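Local coordinates for dihydrodipicolinate reductase N-terminus domain-containing protein (Mycobacterium smegmatis, PDB 6IAQ), which is a native amine dehydrogenase that binds NADP and probably carries out the NADPH-dependent reductive amination of ketones to amines, at residues Asn83-Asp88 with Pro201-Asn206; Ser107-Met110 with Thr116-Glu119; Leu111-Trp114 with Leu120-Glu123; Thr134-Gly139 with Pro315-Ala320. All blocks are in the same frame, centred on the assembly; numbering follows the deposited sequence.

Interaction 1. Residues Asn83-Asp88 with Pro201-Asn206; sequences NSYLTD and PTFGRN. With NAP (NADP nicotinamide-adenine-dinucleotide phosphate), chain F.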
# COMPACT_ATOMS: atom_id res chain seq x y z
N ASN A 83 7.61 24.81 7.98
CA ASN A 83 8.77 24.28 8.74
C ASN A 83 8.55 22.80 9.10
O ASN A 83 7.49 22.24 8.70
CB ASN A 83 9.07 25.14 9.97
CG ASN A 83 7.84 25.35 10.83
OD1 ASN A 83 6.97 24.47 10.87
ND2 ASN A 83 7.75 26.52 11.47
N SER A 84 9.49 22.19 9.83
CA SER A 84 9.64 20.72 9.96
C SER A 84 9.36 20.25 11.39
O SER A 84 8.69 19.23 11.56
CB SER A 84 11.02 20.30 9.52
OG SER A 84 11.21 20.55 8.14
N TYR A 85 9.93 20.93 12.39
CA TYR A 85 10.03 20.44 13.79
C TYR A 85 8.96 21.14 14.64
O TYR A 85 8.74 22.33 14.44
CB TYR A 85 11.47 20.62 14.28
CG TYR A 85 12.50 20.08 13.32
CD1 TYR A 85 12.54 18.73 13.00
CD2 TYR A 85 13.37 20.92 12.66
CE1 TYR A 85 13.46 18.23 12.10
CE2 TYR A 85 14.30 20.44 11.74
CZ TYR A 85 14.35 19.08 11.47
OH TYR A 85 15.24 18.60 10.56
N LEU A 86 8.29 20.39 15.51
CA LEU A 86 7.15 20.87 16.35
C LEU A 86 7.58 22.10 17.17
O LEU A 86 6.72 23.00 17.44
CB LEU A 86 6.64 19.74 17.24
CG LEU A 86 5.14 19.74 17.53
CD1 LEU A 86 4.31 20.11 16.32
CD2 LEU A 86 4.69 18.41 18.10
N THR A 87 8.84 22.14 17.57
CA THR A 87 9.49 23.25 18.30
C THR A 87 9.25 24.56 17.52
O THR A 87 8.99 25.56 18.15
CB THR A 87 10.96 22.86 18.55
OG1 THR A 87 11.29 23.39 19.82
CG2 THR A 87 11.93 23.33 17.49
N ASP A 88 9.28 24.52 16.19
CA ASP A 88 8.94 25.65 15.30
C ASP A 88 7.45 25.62 14.96
O ASP A 88 6.78 26.66 15.09
CB ASP A 88 9.84 25.64 14.05
CG ASP A 88 11.31 25.60 14.39
OD1 ASP A 88 11.70 26.34 15.32
OD2 ASP A 88 12.06 24.80 13.77
N PRO A 201 14.85 15.98 16.17
CA PRO A 201 14.72 14.57 15.85
C PRO A 201 14.86 14.39 14.32
O PRO A 201 14.56 15.28 13.54
CB PRO A 201 13.32 14.18 16.35
CG PRO A 201 12.52 15.50 16.31
CD PRO A 201 13.57 16.58 16.61
N THR A 202 15.39 13.25 13.91
CA THR A 202 15.53 12.86 12.49
C THR A 202 14.14 12.58 11.92
O THR A 202 13.26 12.07 12.63
CB THR A 202 16.50 11.69 12.32
OG1 THR A 202 15.94 10.58 13.04
CG2 THR A 202 17.89 12.04 12.81
N PHE A 203 13.96 12.88 10.63
CA PHE A 203 12.71 12.53 9.89
C PHE A 203 12.41 11.05 10.07
O PHE A 203 11.23 10.68 10.29
CB PHE A 203 12.85 12.87 8.41
CG PHE A 203 13.02 14.34 8.08
CD1 PHE A 203 12.97 15.33 9.07
CD2 PHE A 203 13.16 14.73 6.77
CE1 PHE A 203 13.10 16.67 8.74
CE2 PHE A 203 13.28 16.07 6.44
CZ PHE A 203 13.24 17.03 7.42
N GLY A 204 13.45 10.23 9.98
CA GLY A 204 13.32 8.76 10.03
C GLY A 204 12.86 8.26 11.38
O GLY A 204 12.17 7.23 11.42
N ARG A 205 13.18 8.97 12.46
CA ARG A 205 12.73 8.57 13.81
C ARG A 205 11.20 8.61 13.85
O ARG A 205 10.54 7.68 14.38
CB ARG A 205 13.41 9.46 14.85
CG ARG A 205 12.81 9.30 16.25
CD ARG A 205 12.96 7.90 16.80
NE ARG A 205 12.01 7.81 17.89
CZ ARG A 205 12.22 8.29 19.11
NH1 ARG A 205 13.39 8.84 19.40
NH2 ARG A 205 11.29 8.16 20.03
N ASN A 206 10.61 9.66 13.28
CA ASN A 206 9.14 9.79 13.26
C ASN A 206 8.57 8.67 12.37
O ASN A 206 7.52 8.11 12.75
CB ASN A 206 8.73 11.20 12.89
CG ASN A 206 9.28 12.19 13.89
OD1 ASN A 206 10.20 12.95 13.56
ND2 ASN A 206 8.75 12.15 15.12
PA NAP F . 10.49 27.00 1.38
O1A NAP F . 10.43 27.15 -0.06
O2A NAP F . 11.63 27.58 2.27
O5B NAP F . 9.06 27.55 1.95
C5B NAP F . 8.84 27.85 3.34
C4B NAP F . 7.79 28.96 3.42
O4B NAP F . 7.46 29.26 4.77
C3B NAP F . 8.22 30.30 2.76
O3B NAP F . 7.11 30.64 1.88
C2B NAP F . 8.28 31.33 3.89
O2B NAP F . 7.76 32.63 3.53
C1B NAP F . 7.28 30.72 4.82
N9A NAP F . 7.36 31.08 6.23
C8A NAP F . 8.38 30.92 7.10
N7A NAP F . 7.96 31.31 8.31
C5A NAP F . 6.65 31.63 8.21
C6A NAP F . 5.55 32.09 9.10
N6A NAP F . 5.77 32.30 10.40
N1A NAP F . 4.35 32.31 8.58
C2A NAP F . 4.05 32.11 7.28
N3A NAP F . 4.98 31.68 6.39
C4A NAP F . 6.25 31.48 6.83
O3 NAP F . 10.45 25.42 1.83
PN NAP F . 9.54 24.24 1.10
O1N NAP F . 10.33 23.40 0.14
O2N NAP F . 8.24 24.80 0.62
O5D NAP F . 9.37 23.45 2.48
C5D NAP F . 8.59 23.87 3.60
C4D NAP F . 8.58 22.90 4.75
O4D NAP F . 7.91 21.68 4.30
C3D NAP F . 9.98 22.58 5.22
O3D NAP F . 10.08 22.52 6.63
C2D NAP F . 10.23 21.20 4.61
O2D NAP F . 11.22 20.50 5.37
C1D NAP F . 8.79 20.60 4.61
N1N NAP F . 8.63 19.53 3.61
C2N NAP F . 8.13 18.38 4.01
C3N NAP F . 8.02 17.33 3.11
C7N NAP F . 7.40 16.01 3.51
O7N NAP F . 7.50 15.10 2.69
N7N NAP F . 6.75 15.87 4.67
C4N NAP F . 8.44 17.53 1.79
C5N NAP F . 8.96 18.75 1.39
C6N NAP F . 9.04 19.74 2.34
P2B NAP F . 8.42 33.54 2.39
O1X NAP F . 8.20 32.87 1.07
O2X NAP F . 7.56 34.79 2.36
O3X NAP F . 9.84 33.64 2.96
O HOH W 1 16.10 16.14 11.32
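The backbones meet at the starts of two helices, with the CA atoms of Tyr-85 and Pro-201 7.8 Å apart and those of Ser-84 and Phe-203 8.7 Å apart. In the Rossmann-type NADP-binding domain, residues 83-88 run from the loop after strand 77-80 into the first turn of helix 86-98, with Tyr-85 as its N-cap. Residues 201-206 open helix 203-215, where Thr-202 is the N-cap and its OG1 accepts from Arg-205 N. The contact joins the nucleotide-binding domain to helix 203-215, in the range of the 2,4-diaminopentanoate dehydrogenase C-terminal family, beside the cofactor. Tyr-85 carries most of it. With CG anti to the carbonyl carbon (chi1 -49°), its ring runs across to Phe-203, and the two side chains cross at about a right angle. Tyr-85 CE1 lies in the plane of the Phe-203 ring at its edge, 3.7 Å from Phe-203 CE1, and Tyr-85 OH comes to 3.4 Å from the same carbon. One face of the tyrosine ring is covered by CB of Ser-84, centred over it. A water donates to the carbonyl O of Pro-201 and is also bonded to Tyr-85 OH, so the phenol end and a backbone acceptor share one solvent molecule. The ring of Pro-201 adds a looser apolar contact, its CD against Tyr-85 CD1. Ser-84 turns its hydroxyl to the cofactor and is also hydrogen-bonded to OE1 of Glu-108, which would fix its rotation. The nicotinamide ribose hydroxyl O3D of NADP donates to Ser-84 OG at 2.7 Å, while Phe-203 CZ stands 4.1 Å from that OG.

Interaction 2. Residues Ser107-Met110 with Thr116-Glu119; sequences SEEM and TSPE. With NAP (NADP nicotinamide-adenine-dinucleotide phosphate), chain F; EDO (1,2-ethanediol), chain E.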
# COMPACT_ATOMS: atom_id res chain seq x y z
N SER A 107 5.06 19.39 7.93
CA SER A 107 6.04 19.25 9.03
C SER A 107 6.41 17.77 9.23
O SER A 107 5.53 17.00 9.61
CB SER A 107 5.55 19.89 10.31
OG SER A 107 5.47 21.30 10.16
N GLU A 108 7.68 17.40 9.02
CA GLU A 108 8.12 15.98 9.01
C GLU A 108 7.90 15.39 10.41
O GLU A 108 7.52 14.22 10.51
CB GLU A 108 9.58 15.85 8.54
CG GLU A 108 9.76 16.14 7.06
CD GLU A 108 10.07 17.57 6.68
OE1 GLU A 108 9.76 18.48 7.51
OE2 GLU A 108 10.57 17.79 5.55
N GLU A 109 8.14 16.16 11.47
CA GLU A 109 7.97 15.65 12.85
C GLU A 109 6.48 15.39 13.12
O GLU A 109 6.16 14.44 13.86
CB GLU A 109 8.63 16.57 13.88
CG GLU A 109 8.72 15.90 15.22
CD GLU A 109 9.23 16.75 16.36
OE1 GLU A 109 9.66 17.90 16.11
OE2 GLU A 109 9.20 16.26 17.50
N MET A 110 5.57 16.15 12.48
CA MET A 110 4.12 15.99 12.72
C MET A 110 3.63 14.66 12.10
O MET A 110 2.49 14.29 12.36
CB MET A 110 3.32 17.16 12.14
CG MET A 110 3.15 18.32 13.12
SD MET A 110 2.14 17.85 14.57
CE MET A 110 0.53 17.68 13.81
N THR A 116 8.59 12.05 20.02
CA THR A 116 9.71 13.02 19.92
C THR A 116 9.33 14.34 20.62
O THR A 116 10.21 14.99 21.10
CB THR A 116 10.17 13.22 18.46
OG1 THR A 116 9.02 13.53 17.67
CG2 THR A 116 10.88 12.00 17.92
N SER A 117 8.04 14.72 20.63
CA SER A 117 7.55 16.01 21.19
C SER A 117 6.27 15.76 21.98
O SER A 117 5.18 16.20 21.60
CB SER A 117 7.35 17.02 20.09
OG SER A 117 8.59 17.52 19.62
N PRO A 118 6.35 14.98 23.08
CA PRO A 118 5.15 14.53 23.79
C PRO A 118 4.33 15.68 24.41
O PRO A 118 3.10 15.63 24.30
CB PRO A 118 5.69 13.58 24.87
CG PRO A 118 7.15 13.95 25.04
CD PRO A 118 7.61 14.55 23.72
N GLU A 119 4.99 16.69 24.97
CA GLU A 119 4.32 17.84 25.67
C GLU A 119 3.57 18.69 24.63
O GLU A 119 2.34 18.93 24.82
CB GLU A 119 5.33 18.67 26.46
PA NAP F . 10.49 27.00 1.38
O1A NAP F . 10.43 27.15 -0.06
O2A NAP F . 11.63 27.58 2.27
O5B NAP F . 9.06 27.55 1.95
C5B NAP F . 8.84 27.85 3.34
C4B NAP F . 7.79 28.96 3.42
O4B NAP F . 7.46 29.26 4.77
C3B NAP F . 8.22 30.30 2.76
O3B NAP F . 7.11 30.64 1.88
C2B NAP F . 8.28 31.33 3.89
O2B NAP F . 7.76 32.63 3.53
C1B NAP F . 7.28 30.72 4.82
N9A NAP F . 7.36 31.08 6.23
C8A NAP F . 8.38 30.92 7.10
N7A NAP F . 7.96 31.31 8.31
C5A NAP F . 6.65 31.63 8.21
C6A NAP F . 5.55 32.09 9.10
N6A NAP F . 5.77 32.30 10.40
N1A NAP F . 4.35 32.31 8.58
C2A NAP F . 4.05 32.11 7.28
N3A NAP F . 4.98 31.68 6.39
C4A NAP F . 6.25 31.48 6.83
O3 NAP F . 10.45 25.42 1.83
PN NAP F . 9.54 24.24 1.10
O1N NAP F . 10.33 23.40 0.14
O2N NAP F . 8.24 24.80 0.62
O5D NAP F . 9.37 23.45 2.48
C5D NAP F . 8.59 23.87 3.60
C4D NAP F . 8.58 22.90 4.75
O4D NAP F . 7.91 21.68 4.30
C3D NAP F . 9.98 22.58 5.22
O3D NAP F . 10.08 22.52 6.63
C2D NAP F . 10.23 21.20 4.61
O2D NAP F . 11.22 20.50 5.37
C1D NAP F . 8.79 20.60 4.61
N1N NAP F . 8.63 19.53 3.61
C2N NAP F . 8.13 18.38 4.01
C3N NAP F . 8.02 17.33 3.11
C7N NAP F . 7.40 16.01 3.51
O7N NAP F . 7.50 15.10 2.69
N7N NAP F . 6.75 15.87 4.67
C4N NAP F . 8.44 17.53 1.79
C5N NAP F . 8.96 18.75 1.39
C6N NAP F . 9.04 19.74 2.34
P2B NAP F . 8.42 33.54 2.39
O1X NAP F . 8.20 32.87 1.07
O2X NAP F . 7.56 34.79 2.36
O3X NAP F . 9.84 33.64 2.96
C1 EDO E . 11.68 15.54 2.69
O1 EDO E . 11.00 15.62 3.91
C2 EDO E . 11.29 14.30 1.96
O2 EDO E . 10.12 14.49 1.17
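Glu-109 reaches over to the hydroxyls of Thr-116 and Ser-117 with one carboxylate oxygen, OE2, which accepts from both. Thr-116 OG1 donates over 2.7 Å to Glu-109 OE2 on the anti side, 18° out of the carboxylate plane. Ser-117 OG comes to the syn side of Glu-109 OE2 at 2.5 Å and is tilted further, 31° from the plane. CG of Glu-109 stands anti to the backbone N (chi1 -168°) and the chain beyond it is extended, which carries the carboxylate out to the two hydroxyls; the side chains of Glu-109 and Thr-116 run antiparallel alongside each other. The second oxygen, OE1, accepts from the backbone N of Leu-86 at the start of helix 86-98, so both oxygens of the carboxylate are held, which would restrain its rotation. In the Rossmann-type domain this is the connection from strand 102-105 to helix 118-130, and Ser-117 is the N-cap of that helix although its OG goes to Glu-109. The preceding residue, Glu-108, bends at chi2 toward the cofactor. Its OE2 accepts from the nicotinamide ribose hydroxyl O2D of NADP at 2.8 Å and from O1 of a 1,2-ethanediol, a molecule probably left from crystallisation. Thr-116 OG1 also accepts from ND2 of Asn-206 in helix 203-215.

Interaction 3. Residues Leu111-Trp114 with Leu120-Glu123; sequences LYPW and LSAE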
# COMPACT_ATOMS: atom_id res chain seq x y z
N LEU A 111 4.45 13.96 11.31
CA LEU A 111 4.04 12.64 10.74
C LEU A 111 3.59 11.74 11.90
O LEU A 111 2.51 11.06 11.76
CB LEU A 111 5.21 12.01 9.98
CG LEU A 111 4.91 10.65 9.34
CD1 LEU A 111 4.00 10.82 8.14
CD2 LEU A 111 6.22 9.96 8.98
N TYR A 112 4.36 11.75 12.98
CA TYR A 112 4.07 10.97 14.20
C TYR A 112 4.85 11.60 15.35
O TYR A 112 5.98 11.20 15.63
CB TYR A 112 4.41 9.49 14.01
CG TYR A 112 3.69 8.61 15.00
CD1 TYR A 112 2.40 8.13 14.75
CD2 TYR A 112 4.27 8.33 16.23
CE1 TYR A 112 1.73 7.37 15.69
CE2 TYR A 112 3.61 7.56 17.18
CZ TYR A 112 2.34 7.09 16.91
OH TYR A 112 1.69 6.34 17.84
N PRO A 113 4.30 12.65 16.00
CA PRO A 113 5.07 13.46 16.94
C PRO A 113 5.00 13.06 18.42
O PRO A 113 5.73 13.65 19.21
CB PRO A 113 4.39 14.82 16.75
CG PRO A 113 2.92 14.47 16.60
CD PRO A 113 2.95 13.20 15.76
N TRP A 114 4.18 12.06 18.76
CA TRP A 114 3.83 11.72 20.16
C TRP A 114 5.09 11.41 20.98
O TRP A 114 5.13 11.80 22.17
CB TRP A 114 2.86 10.55 20.19
CG TRP A 114 1.58 10.79 19.46
CD1 TRP A 114 1.24 10.28 18.24
CD2 TRP A 114 0.46 11.61 19.87
NE1 TRP A 114 0.00 10.73 17.88
CE2 TRP A 114 -0.52 11.53 18.86
CE3 TRP A 114 0.18 12.38 21.00
CZ2 TRP A 114 -1.75 12.19 18.93
CZ3 TRP A 114 -1.03 13.03 21.08
CH2 TRP A 114 -1.99 12.95 20.06
N LEU A 120 4.26 19.08 23.56
CA LEU A 120 3.69 19.91 22.47
C LEU A 120 2.57 19.12 21.79
O LEU A 120 1.55 19.73 21.42
CB LEU A 120 4.79 20.33 21.49
CG LEU A 120 5.88 21.23 22.08
CD1 LEU A 120 7.04 21.45 21.11
CD2 LEU A 120 5.29 22.56 22.53
N SER A 121 2.74 17.80 21.62
CA SER A 121 1.69 16.93 21.03
C SER A 121 0.43 16.95 21.91
O SER A 121 -0.69 17.18 21.38
CB SER A 121 2.22 15.53 20.76
OG SER A 121 3.25 15.55 19.75
N ALA A 122 0.58 16.70 23.21
CA ALA A 122 -0.57 16.68 24.16
C ALA A 122 -1.32 18.03 24.14
O ALA A 122 -2.58 18.05 24.05
CB ALA A 122 -0.10 16.32 25.54
N GLU A 123 -0.55 19.12 24.18
CA GLU A 123 -1.05 20.52 24.19
C GLU A 123 -1.93 20.72 22.95
O GLU A 123 -3.12 21.17 23.07
CB GLU A 123 0.14 21.48 24.11
CG GLU A 123 0.17 22.71 25.00
CD GLU A 123 1.21 23.71 24.48
OE1 GLU A 123 2.41 23.58 24.85
OE2 GLU A 123 0.83 24.58 23.66
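Ser-121 meets Trp-114 first through CB, which stands 3.8 Å from CE3 of the indole and a little farther from its neighbour CZ3. The contact closes the connection between strand 102-105 and helix 118-130 of the Rossmann-type domain: residues 111-114, without regular structure, fold back on the first full turn of the helix, and the CA atoms of Trp-114 and Ser-121 are 5.7 Å apart. One step beyond CB, OG of Ser-121 points to Pro-113. It lies 3.3 Å from Pro-113 CB and equally near Pro-113 CG, so the hydroxyl rests against the pyrrolidine ring. OG is hydrogen-bonded to the carbonyl O of Ser-117, the N-cap residue four positions earlier. That bond suits its torsion: OG is anti to the carbonyl carbon (chi1 -65°), beside the backbone N, and so turned back along the helix. The Pro-113 carbonyl O is close as well, 3.2 Å from Ser-121 OG. Thus the one small side chain meets the six-membered part of the indole with CB and the proline ring with OG. Leu-86 of helix 86-98 packs against both Pro-113 and Ser-121, making the contact part of a buried layer between neighbouring helices. Away from the serine, the Tyr-112 side chain touches Asp-209, Ala-210 and Ala-213 of helix 203-215. The five-membered end of the indole turns toward this tyrosine, with Trp-114 CD1 placed 3.6 Å above one face of the Tyr-112 ring and offset toward its rim.

Interaction 4. Residues Thr134-Gly139 with Pro315-Ala320; sequences TLTGTG and PDVIAA. With NAP (NADP nicotinamide-adenine-dinucleotide phosphate), chain F.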
# COMPACT_ATOMS: atom_id res chain seq x y z
N THR A 134 -9.13 19.19 13.30
CA THR A 134 -8.14 18.08 13.08
C THR A 134 -6.79 18.67 12.63
O THR A 134 -6.80 19.55 11.74
CB THR A 134 -8.68 17.07 12.05
OG1 THR A 134 -9.95 16.58 12.51
CG2 THR A 134 -7.68 15.95 11.82
N LEU A 135 -5.70 18.22 13.24
CA LEU A 135 -4.31 18.52 12.80
C LEU A 135 -3.65 17.22 12.32
O LEU A 135 -3.68 16.21 13.07
CB LEU A 135 -3.48 19.12 13.94
CG LEU A 135 -4.11 20.26 14.74
CD1 LEU A 135 -3.18 20.67 15.85
CD2 LEU A 135 -4.46 21.46 13.88
N THR A 136 -3.08 17.22 11.12
CA THR A 136 -2.46 16.01 10.50
C THR A 136 -1.16 16.39 9.78
O THR A 136 -1.21 17.24 8.89
CB THR A 136 -3.43 15.34 9.52
OG1 THR A 136 -4.58 14.89 10.26
CG2 THR A 136 -2.79 14.18 8.78
N GLY A 137 -0.05 15.78 10.19
CA GLY A 137 1.21 15.78 9.43
C GLY A 137 1.18 14.76 8.31
O GLY A 137 0.91 13.57 8.59
N THR A 138 1.45 15.20 7.08
CA THR A 138 1.51 14.32 5.89
C THR A 138 2.65 14.82 5.00
O THR A 138 3.56 15.50 5.51
CB THR A 138 0.14 14.24 5.23
OG1 THR A 138 0.20 13.42 4.06
CG2 THR A 138 -0.39 15.60 4.84
N GLY A 139 2.60 14.45 3.72
CA GLY A 139 3.68 14.68 2.75
C GLY A 139 4.15 13.37 2.15
O GLY A 139 3.34 12.36 2.12
N PRO A 315 -9.75 16.09 2.18
CA PRO A 315 -11.08 15.59 2.55
C PRO A 315 -11.04 14.67 3.78
O PRO A 315 -11.98 14.72 4.57
CB PRO A 315 -11.59 14.83 1.32
CG PRO A 315 -10.78 15.40 0.17
CD PRO A 315 -9.45 15.83 0.77
N ASP A 316 -9.98 13.86 3.91
CA ASP A 316 -9.80 12.92 5.03
C ASP A 316 -9.68 13.72 6.31
O ASP A 316 -10.31 13.33 7.29
CB ASP A 316 -8.60 12.00 4.85
CG ASP A 316 -8.68 11.10 3.62
OD1 ASP A 316 -9.82 10.92 3.10
OD2 ASP A 316 -7.61 10.61 3.19
N VAL A 317 -8.90 14.81 6.29
CA VAL A 317 -8.55 15.57 7.52
C VAL A 317 -9.80 16.36 7.93
O VAL A 317 -10.12 16.37 9.12
CB VAL A 317 -7.30 16.44 7.30
CG1 VAL A 317 -7.10 17.48 8.39
CG2 VAL A 317 -6.05 15.56 7.19
N ILE A 318 -10.56 16.92 6.98
CA ILE A 318 -11.84 17.61 7.31
C ILE A 318 -12.80 16.62 7.96
O ILE A 318 -13.32 16.93 9.05
CB ILE A 318 -12.44 18.33 6.10
CG1 ILE A 318 -11.53 19.49 5.66
CG2 ILE A 318 -13.86 18.79 6.43
CD1 ILE A 318 -11.84 20.02 4.29
N ALA A 319 -12.97 15.43 7.37
CA ALA A 319 -13.92 14.39 7.83
C ALA A 319 -13.45 13.69 9.11
O ALA A 319 -14.27 13.02 9.74
CB ALA A 319 -14.13 13.39 6.72
N ALA A 320 -12.18 13.80 9.52
CA ALA A 320 -11.59 13.00 10.63
C ALA A 320 -12.05 13.54 11.98
O ALA A 320 -12.45 14.69 12.07
CB ALA A 320 -10.09 13.01 10.56
PA NAP F . 10.49 27.00 1.38
O1A NAP F . 10.43 27.15 -0.06
O2A NAP F . 11.63 27.58 2.27
O5B NAP F . 9.06 27.55 1.95
C5B NAP F . 8.84 27.85 3.34
C4B NAP F . 7.79 28.96 3.42
O4B NAP F . 7.46 29.26 4.77
C3B NAP F . 8.22 30.30 2.76
O3B NAP F . 7.11 30.64 1.88
C2B NAP F . 8.28 31.33 3.89
O2B NAP F . 7.76 32.63 3.53
C1B NAP F . 7.28 30.72 4.82
N9A NAP F . 7.36 31.08 6.23
C8A NAP F . 8.38 30.92 7.10
N7A NAP F . 7.96 31.31 8.31
C5A NAP F . 6.65 31.63 8.21
C6A NAP F . 5.55 32.09 9.10
N6A NAP F . 5.77 32.30 10.40
N1A NAP F . 4.35 32.31 8.58
C2A NAP F . 4.05 32.11 7.28
N3A NAP F . 4.98 31.68 6.39
C4A NAP F . 6.25 31.48 6.83
O3 NAP F . 10.45 25.42 1.83
PN NAP F . 9.54 24.24 1.10
O1N NAP F . 10.33 23.40 0.14
O2N NAP F . 8.24 24.80 0.62
O5D NAP F . 9.37 23.45 2.48
C5D NAP F . 8.59 23.87 3.60
C4D NAP F . 8.58 22.90 4.75
O4D NAP F . 7.91 21.68 4.30
C3D NAP F . 9.98 22.58 5.22
O3D NAP F . 10.08 22.52 6.63
C2D NAP F . 10.23 21.20 4.61
O2D NAP F . 11.22 20.50 5.37
C1D NAP F . 8.79 20.60 4.61
N1N NAP F . 8.63 19.53 3.61
C2N NAP F . 8.13 18.38 4.01
C3N NAP F . 8.02 17.33 3.11
C7N NAP F . 7.40 16.01 3.51
O7N NAP F . 7.50 15.10 2.69
N7N NAP F . 6.75 15.87 4.67
C4N NAP F . 8.44 17.53 1.79
C5N NAP F . 8.96 18.75 1.39
C6N NAP F . 9.04 19.74 2.34
P2B NAP F . 8.42 33.54 2.39
O1X NAP F . 8.20 32.87 1.07
O2X NAP F . 7.56 34.79 2.36
O3X NAP F . 9.84 33.64 2.96
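Strand 134-137 of the parallel Rossmann-type sheet leads at its C-terminal end into the NADP pocket, and short helix 314-319 packs on its earlier residues. Val-317 projects toward the strand between Thr-134 and Thr-136, one methyl to each. With CG1 anti to the backbone N (chi1 166°), that methyl lies 3.8 Å from Thr-134 CG2. The other methyl, CG2, comes to 3.5 Å from CB of Thr-136. Thr-134 CB also approaches the carbonyl O of Val-317 at 3.3 Å, and its CG2 touches Ala-320 CB. The threonine hydroxyls have backbone partners beyond the helix: OG1 of Thr-134 bonds to the carbonyl O of Pro-321 and OG1 of Thr-136 to that of Val-325. Past the strand, Thr-138 O is 3.3 Å from the carboxamide N7N of NADP. Gly-139 follows with a positive phi (122°), beside the carboxamide. In the sheet, strand 134-137 lies between strands 102-105 and 323-324, and Leu-135, on the other side of the strand from Val-317, touches Leu-124 and Ala-128 of helix 118-130.

Overall arrangement
Interactions 1 and 2 have centres 6 Å apart and meet beside the nicotinamide ribose, where Asn-83 O lies 2.7 Å from Ser-107 OG and Phe-203 CZ packs on Glu-108 CD. Interaction 3 continues the loop after strand 102-105 into helix 118-130, away from the cofactor, its centre 5 Å from that of interaction 2, and joins interaction 1 through Leu-86 and Asn-206 ND2, 3.0 Å from Tyr-112 O. Along the chain, interactions 2 and 3 nest within the loop closed by interaction 1. Interaction 4 is about 18 Å from interaction 1 between centres, yet residues 138-139 reach the nicotinamide carboxamide; it touches interaction 2 where Met-110 CB lies 3.7 Å from Gly-137 CA.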